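Local coordinates for protein telomerase reverse transcriptase (Candida tropicalis MYA-3404, PDB 6ZD1) that probably extends telomeres as the catalytic reverse transcriptase of telomerase, copying a template within its RNA component into DNA repeats at chromosome ends, at residues L317-R320 with N321-K325; S304-S308 with T309-A313; L290-N293 with A294-S298. All coordinates share one frame; numbering follows the deposited sequence.

Interaction 1: residues L317-R320 with N321-K325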
# COMPACT_ATOMS: atom_id res chain seq x y z
N LEU A 317 -13.70 -3.00 -23.85
CA LEU A 317 -14.53 -4.12 -24.28
C LEU A 317 -15.92 -3.66 -24.68
O LEU A 317 -16.51 -4.19 -25.64
CB LEU A 317 -14.60 -5.17 -23.18
CG LEU A 317 -13.30 -5.92 -22.88
CD1 LEU A 317 -13.54 -6.99 -21.84
CD2 LEU A 317 -12.73 -6.53 -24.15
N THR A 318 -16.49 -2.71 -23.94
CA THR A 318 -17.76 -2.12 -24.36
C THR A 318 -17.59 -1.32 -25.65
O THR A 318 -18.45 -1.36 -26.53
CB THR A 318 -18.32 -1.24 -23.24
OG1 THR A 318 -18.52 -2.04 -22.07
CG2 THR A 318 -19.64 -0.61 -23.65
N PHE A 319 -16.46 -0.61 -25.78
CA PHE A 319 -16.17 0.09 -27.03
C PHE A 319 -16.07 -0.89 -28.19
O PHE A 319 -16.62 -0.65 -29.27
CB PHE A 319 -14.87 0.89 -26.87
CG PHE A 319 -14.53 1.76 -28.06
CD1 PHE A 319 -15.27 2.89 -28.34
CD2 PHE A 319 -13.43 1.46 -28.85
CE1 PHE A 319 -14.95 3.70 -29.42
CE2 PHE A 319 -13.10 2.26 -29.93
CZ PHE A 319 -13.86 3.38 -30.22
N ARG A 320 -15.40 -2.03 -27.97
CA ARG A 320 -15.32 -3.04 -29.02
C ARG A 320 -16.69 -3.60 -29.35
O ARG A 320 -17.07 -3.70 -30.53
CB ARG A 320 -14.38 -4.17 -28.58
CG ARG A 320 -14.27 -5.30 -29.58
CD ARG A 320 -13.73 -6.54 -28.91
NE ARG A 320 -14.67 -7.05 -27.92
CZ ARG A 320 -14.44 -8.10 -27.14
NH1 ARG A 320 -13.29 -8.75 -27.22
NH2 ARG A 320 -15.37 -8.50 -26.27
N ASN A 321 -17.47 -3.94 -28.32
CA ASN A 321 -18.78 -4.55 -28.54
C ASN A 321 -19.74 -3.59 -29.22
O ASN A 321 -20.47 -3.98 -30.14
CB ASN A 321 -19.36 -5.04 -27.22
CG ASN A 321 -18.60 -6.22 -26.64
OD1 ASN A 321 -17.84 -6.89 -27.34
ND2 ASN A 321 -18.80 -6.48 -25.35
N ASP A 322 -19.78 -2.33 -28.77
CA ASP A 322 -20.65 -1.36 -29.42
C ASP A 322 -20.24 -1.11 -30.87
O ASP A 322 -21.10 -0.84 -31.72
CB ASP A 322 -20.66 -0.05 -28.62
CG ASP A 322 -21.34 -0.21 -27.27
OD1 ASP A 322 -21.93 -1.29 -27.02
OD2 ASP A 322 -21.29 0.74 -26.46
N LEU A 323 -18.94 -1.20 -31.18
CA LEU A 323 -18.51 -1.10 -32.57
C LEU A 323 -19.01 -2.28 -33.39
O LEU A 323 -19.45 -2.10 -34.53
CB LEU A 323 -16.99 -0.99 -32.65
CG LEU A 323 -16.42 0.40 -32.42
CD1 LEU A 323 -14.91 0.37 -32.48
CD2 LEU A 323 -16.98 1.36 -33.46
N LEU A 324 -18.98 -3.48 -32.82
CA LEU A 324 -19.46 -4.65 -33.55
C LEU A 324 -20.96 -4.60 -33.79
O LEU A 324 -21.45 -5.34 -34.66
CB LEU A 324 -19.10 -5.93 -32.80
CG LEU A 324 -17.61 -6.24 -32.70
CD1 LEU A 324 -17.40 -7.53 -31.93
CD2 LEU A 324 -17.00 -6.34 -34.09
N LYS A 325 -21.69 -3.77 -33.06
CA LYS A 325 -23.12 -3.61 -33.27
C LYS A 325 -23.45 -2.44 -34.18
O LYS A 325 -24.50 -2.45 -34.82
CB LYS A 325 -23.85 -3.42 -31.93
CG LYS A 325 -23.54 -4.46 -30.86
CD LYS A 325 -24.02 -3.98 -29.49
CE LYS A 325 -23.65 -4.96 -28.37
NZ LYS A 325 -24.31 -6.30 -28.51

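Interaction 2: residues S304-S308 with T309-A313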
# COMPACT_ATOMS: atom_id res chain seq x y z
N SER A 304 -14.65 10.12 -19.31
CA SER A 304 -13.36 9.66 -19.81
C SER A 304 -12.37 9.40 -18.68
O SER A 304 -11.44 8.61 -18.85
CB SER A 304 -12.78 10.68 -20.79
OG SER A 304 -13.68 10.90 -21.87
N SER A 305 -12.56 10.04 -17.52
CA SER A 305 -11.69 9.81 -16.37
C SER A 305 -12.12 8.53 -15.66
O SER A 305 -13.22 8.45 -15.12
CB SER A 305 -11.74 11.00 -15.42
OG SER A 305 -11.23 12.17 -16.04
N VAL A 306 -11.24 7.53 -15.67
CA VAL A 306 -11.55 6.18 -15.20
C VAL A 306 -10.82 5.93 -13.89
O VAL A 306 -9.68 6.36 -13.71
CB VAL A 306 -11.18 5.14 -16.27
CG1 VAL A 306 -10.90 3.80 -15.64
CG2 VAL A 306 -12.29 5.02 -17.29
N ASN A 307 -11.48 5.23 -12.97
CA ASN A 307 -10.99 5.10 -11.60
C ASN A 307 -10.15 3.86 -11.35
O ASN A 307 -9.51 3.77 -10.30
CB ASN A 307 -12.17 5.13 -10.62
CG ASN A 307 -12.92 6.45 -10.66
OD1 ASN A 307 -12.34 7.50 -10.93
ND2 ASN A 307 -14.21 6.40 -10.38
N SER A 308 -10.11 2.89 -12.27
CA SER A 308 -9.38 1.66 -12.00
C SER A 308 -8.99 0.99 -13.31
O SER A 308 -9.46 1.36 -14.39
CB SER A 308 -10.22 0.71 -11.13
OG SER A 308 -11.40 0.30 -11.81
N THR A 309 -8.12 -0.02 -13.20
CA THR A 309 -7.64 -0.72 -14.39
C THR A 309 -8.74 -1.56 -15.03
O THR A 309 -8.92 -1.53 -16.26
CB THR A 309 -6.43 -1.60 -14.04
OG1 THR A 309 -5.26 -0.78 -13.92
CG2 THR A 309 -6.20 -2.65 -15.12
N ASN A 310 -9.47 -2.33 -14.23
CA ASN A 310 -10.56 -3.13 -14.79
C ASN A 310 -11.58 -2.26 -15.49
O ASN A 310 -12.20 -2.70 -16.47
CB ASN A 310 -11.23 -3.96 -13.70
CG ASN A 310 -10.29 -4.96 -13.05
OD1 ASN A 310 -9.08 -4.88 -13.21
ND2 ASN A 310 -10.86 -5.91 -12.31
N GLU A 311 -11.78 -1.03 -15.03
CA GLU A 311 -12.70 -0.13 -15.72
C GLU A 311 -12.14 0.28 -17.08
O GLU A 311 -12.90 0.45 -18.03
CB GLU A 311 -13.00 1.10 -14.87
CG GLU A 311 -14.45 1.58 -15.01
CD GLU A 311 -14.67 3.00 -14.52
OE1 GLU A 311 -14.99 3.86 -15.36
OE2 GLU A 311 -14.52 3.25 -13.31
N VAL A 312 -10.81 0.41 -17.19
CA VAL A 312 -10.19 0.66 -18.49
C VAL A 312 -10.50 -0.48 -19.44
O VAL A 312 -10.90 -0.27 -20.59
CB VAL A 312 -8.68 0.88 -18.33
CG1 VAL A 312 -7.97 0.79 -19.67
CG2 VAL A 312 -8.39 2.22 -17.66
N ALA A 313 -10.34 -1.72 -18.96
CA ALA A 313 -10.60 -2.88 -19.81
C ALA A 313 -12.06 -2.96 -20.22
O ALA A 313 -12.37 -3.21 -21.39
CB ALA A 313 -10.18 -4.15 -19.07

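Interaction 3: residues L290-N293 with A294-S298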
# COMPACT_ATOMS: atom_id res chain seq x y z
N LEU A 290 -17.54 13.05 -3.49
CA LEU A 290 -18.93 13.06 -3.96
C LEU A 290 -19.12 14.04 -5.11
O LEU A 290 -19.75 13.70 -6.12
CB LEU A 290 -19.87 13.41 -2.80
CG LEU A 290 -20.12 12.27 -1.82
CD1 LEU A 290 -21.15 12.68 -0.78
CD2 LEU A 290 -20.57 11.02 -2.56
N LYS A 291 -18.57 15.25 -4.99
CA LYS A 291 -18.63 16.21 -6.09
C LYS A 291 -17.99 15.62 -7.34
O LYS A 291 -18.49 15.82 -8.45
CB LYS A 291 -17.92 17.51 -5.69
CG LYS A 291 -18.62 18.30 -4.61
CD LYS A 291 -19.94 18.84 -5.12
CE LYS A 291 -20.70 19.57 -4.03
NZ LYS A 291 -22.06 19.94 -4.50
N LEU A 292 -16.89 14.89 -7.17
CA LEU A 292 -16.22 14.28 -8.30
C LEU A 292 -17.04 13.13 -8.89
O LEU A 292 -17.07 12.95 -10.11
CB LEU A 292 -14.83 13.79 -7.87
CG LEU A 292 -13.77 13.63 -8.95
CD1 LEU A 292 -13.56 14.95 -9.68
CD2 LEU A 292 -12.48 13.16 -8.32
N ASN A 293 -17.70 12.36 -8.03
CA ASN A 293 -18.55 11.27 -8.51
C ASN A 293 -19.76 11.82 -9.26
O ASN A 293 -20.15 11.27 -10.30
CB ASN A 293 -19.01 10.40 -7.35
CG ASN A 293 -17.90 9.56 -6.78
OD1 ASN A 293 -16.97 9.17 -7.49
ND2 ASN A 293 -17.98 9.26 -5.49
N ALA A 294 -20.36 12.89 -8.75
CA ALA A 294 -21.54 13.46 -9.41
C ALA A 294 -21.20 14.01 -10.79
O ALA A 294 -22.06 14.05 -11.67
CB ALA A 294 -22.15 14.55 -8.53
N LEU A 295 -19.94 14.42 -10.99
CA LEU A 295 -19.52 14.88 -12.31
C LEU A 295 -19.29 13.74 -13.28
O LEU A 295 -19.37 13.96 -14.50
CB LEU A 295 -18.25 15.71 -12.19
CG LEU A 295 -18.45 17.08 -11.56
CD1 LEU A 295 -17.12 17.77 -11.36
CD2 LEU A 295 -19.37 17.92 -12.44
N ARG A 296 -19.02 12.53 -12.78
CA ARG A 296 -18.89 11.38 -13.67
C ARG A 296 -20.20 11.12 -14.39
O ARG A 296 -20.21 10.72 -15.56
CB ARG A 296 -18.45 10.15 -12.89
CG ARG A 296 -17.10 10.30 -12.20
CD ARG A 296 -15.97 10.42 -13.21
NE ARG A 296 -14.67 10.14 -12.61
CZ ARG A 296 -13.86 11.07 -12.12
NH1 ARG A 296 -14.22 12.35 -12.15
NH2 ARG A 296 -12.69 10.73 -11.59
N LYS A 297 -21.32 11.34 -13.71
CA LYS A 297 -22.66 11.18 -14.28
C LYS A 297 -23.12 12.43 -15.02
O LYS A 297 -23.78 12.31 -16.06
CB LYS A 297 -23.66 10.83 -13.17
CG LYS A 297 -23.29 9.58 -12.38
CD LYS A 297 -24.06 9.51 -11.07
CE LYS A 297 -25.57 9.55 -11.29
NZ LYS A 297 -26.32 9.55 -10.01
N SER A 298 -22.79 13.61 -14.52
CA SER A 298 -23.29 14.85 -15.11
C SER A 298 -22.61 15.15 -16.43
O SER A 298 -23.26 15.26 -17.48
CB SER A 298 -23.10 16.01 -14.13
OG SER A 298 -23.57 15.69 -12.84

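Interaction 1: residues L317-R320 with N321-K325
N321 meets R320, its neighbour in sequence, side-on. The amide oxygen OD1 takes a bond from R320 NE at 3.2 Å and another from NH2 at 3.1 Å, lying close to the guanidinium plane, while both nitrogens reach it from the same face of the amide. A bend at chi3 (66°) folds the arginine back for this grip, and L317 CD2 lies 3.7 Å above the guanidinium plane, over its centre. Asparagine suits the place because its short amide offers an acceptor close to the backbone.

At D322 the backbone N bonds T318 O at 2.8 Å, one of four such i to i+4 bonds that mark this as regular alpha-helix, part of helix 309-326 in the reverse transcriptase region. The two side chains run alongside each other: T318 OG1 bonds D314 O, and the methyl CG2 lies 3.5 Å from D322 OD2.

L323 puts CD1 over one face of F319, 4.1 Å from the ring centroid and 27° off its normal, a CH-pi contact on the buried side, where L563, L330 and L333 add apolar surface. L324 N then bonds R320 O at 3.0 Å, and L324 CG rests 3.4 Å from R320 O as well.

Interaction 2: residues S304-S308 with T309-A313
The carbonyl oxygen of S308 accepts the N-H of V312 at 3.3 Å, the bond that closes the first turn of helix 309-326. S308 stands at the N-cap, and its hydroxyl is held between the backbone N and the carbonyl carbon (chi1 63°). From there OG lies 3.5 Å from E311 CB. One acid holds both the capping serine and the first turn: E614 of helix 609-637 bonds S308 OG through OE2 and, through OE1, the N-H of N310, which at the start of a helix has no carbonyl of a preceding turn to use, and its negative charge would also be expected to suit the positive end of the helix dipole. Just before the cap, N307 O accepts from the hydroxyls of T611 and S608.

The sequence S-T-N-E has the spacing of a capping box, but the box is not closed here, since E311 OE2 stays 4.5 Å from S308 N. The glutamate instead runs extended beyond CG past V306, the two side chains sliding by each other in opposite directions. Its CB sits 3.5 Å from V306 CG1, and its OE1 comes to 3.5 Å from V306 CG2, leaving OE2 near the backbone N of N307 at 3.6 Å.

V306 also meets V312 at about a right angle, CG1 to CG2 at 3.6 Å. Branched, apolar valines fit here because both pack on L498 of strand 495-500, and V306 additionally forms backbone hydrogen bonds with R499, fixing the loop to the antiparallel sheet that is probably the palm of the polymerase.

Interaction 3: residues L290-N293 with A294-S298
This is a contact within the last turns of helix 263-298, between residues mostly three or four apart, in the reverse transcriptase region beside helix 469-484. Its main side-chain meeting is that of L292 with R296. The arginine bends at chi2 (-66°), which turns its end outward and partly back toward L292, bringing NH1 to 3.5 Å from L292 CG and 3.6 Å from its CD1. L292, its CG anti to the backbone N (chi1 -156°), projects outward beside its own carbonyl carbon, where the branched end meets the arginine and the guanidinium passes it obliquely. The long arginine suits this place: its chain packs on leucine while its end makes a salt bridge with D474, which L292 also touches.

On a neighbouring side of the helix, L295 CG lies 3.4 Å from K291 O, the oxygen that also accepts L295 N. Its side chain also packs against I359 and H302, whereas K291 reaches out to a salt bridge with D363.

The backbone changes character along the segment. A294 N bonds L290 O at 2.8 Å in a straight alpha-helical manner, but R296 N divides between L292 O and N293 O, at 3.3 and 3.0 Å, and both bonds are weak. The C-terminal turn is gripped again at A294 O, which receives S298 N at 3.0 Å and S298 OG at 2.5 Å from opposite faces of its carbonyl plane; a serine here can turn its hydroxyl back onto the preceding turn.

From the N terminus the chain meets interaction 3, then interaction 2, then interaction 1. All three are local and in series; none nests within or crosses another, and none closes a long loop. Interaction 3 ends helix 263-298, beside helices 349-359 and 469-484. The loop after it leads into interaction 2, where helix 309-326 starts against strand 495-500 of the probable palm sheet; interaction 1 is farther along that helix. Interactions 3 and 2 touch directly: R296 NE lies 3.3 Å from S305 O, and R296 NH2 makes a weak hydrogen bond with N307 OD1, so the arginine bridges helix end and loop. Interactions 1 and 3 remain apart, their nearest atoms about 14 Å away.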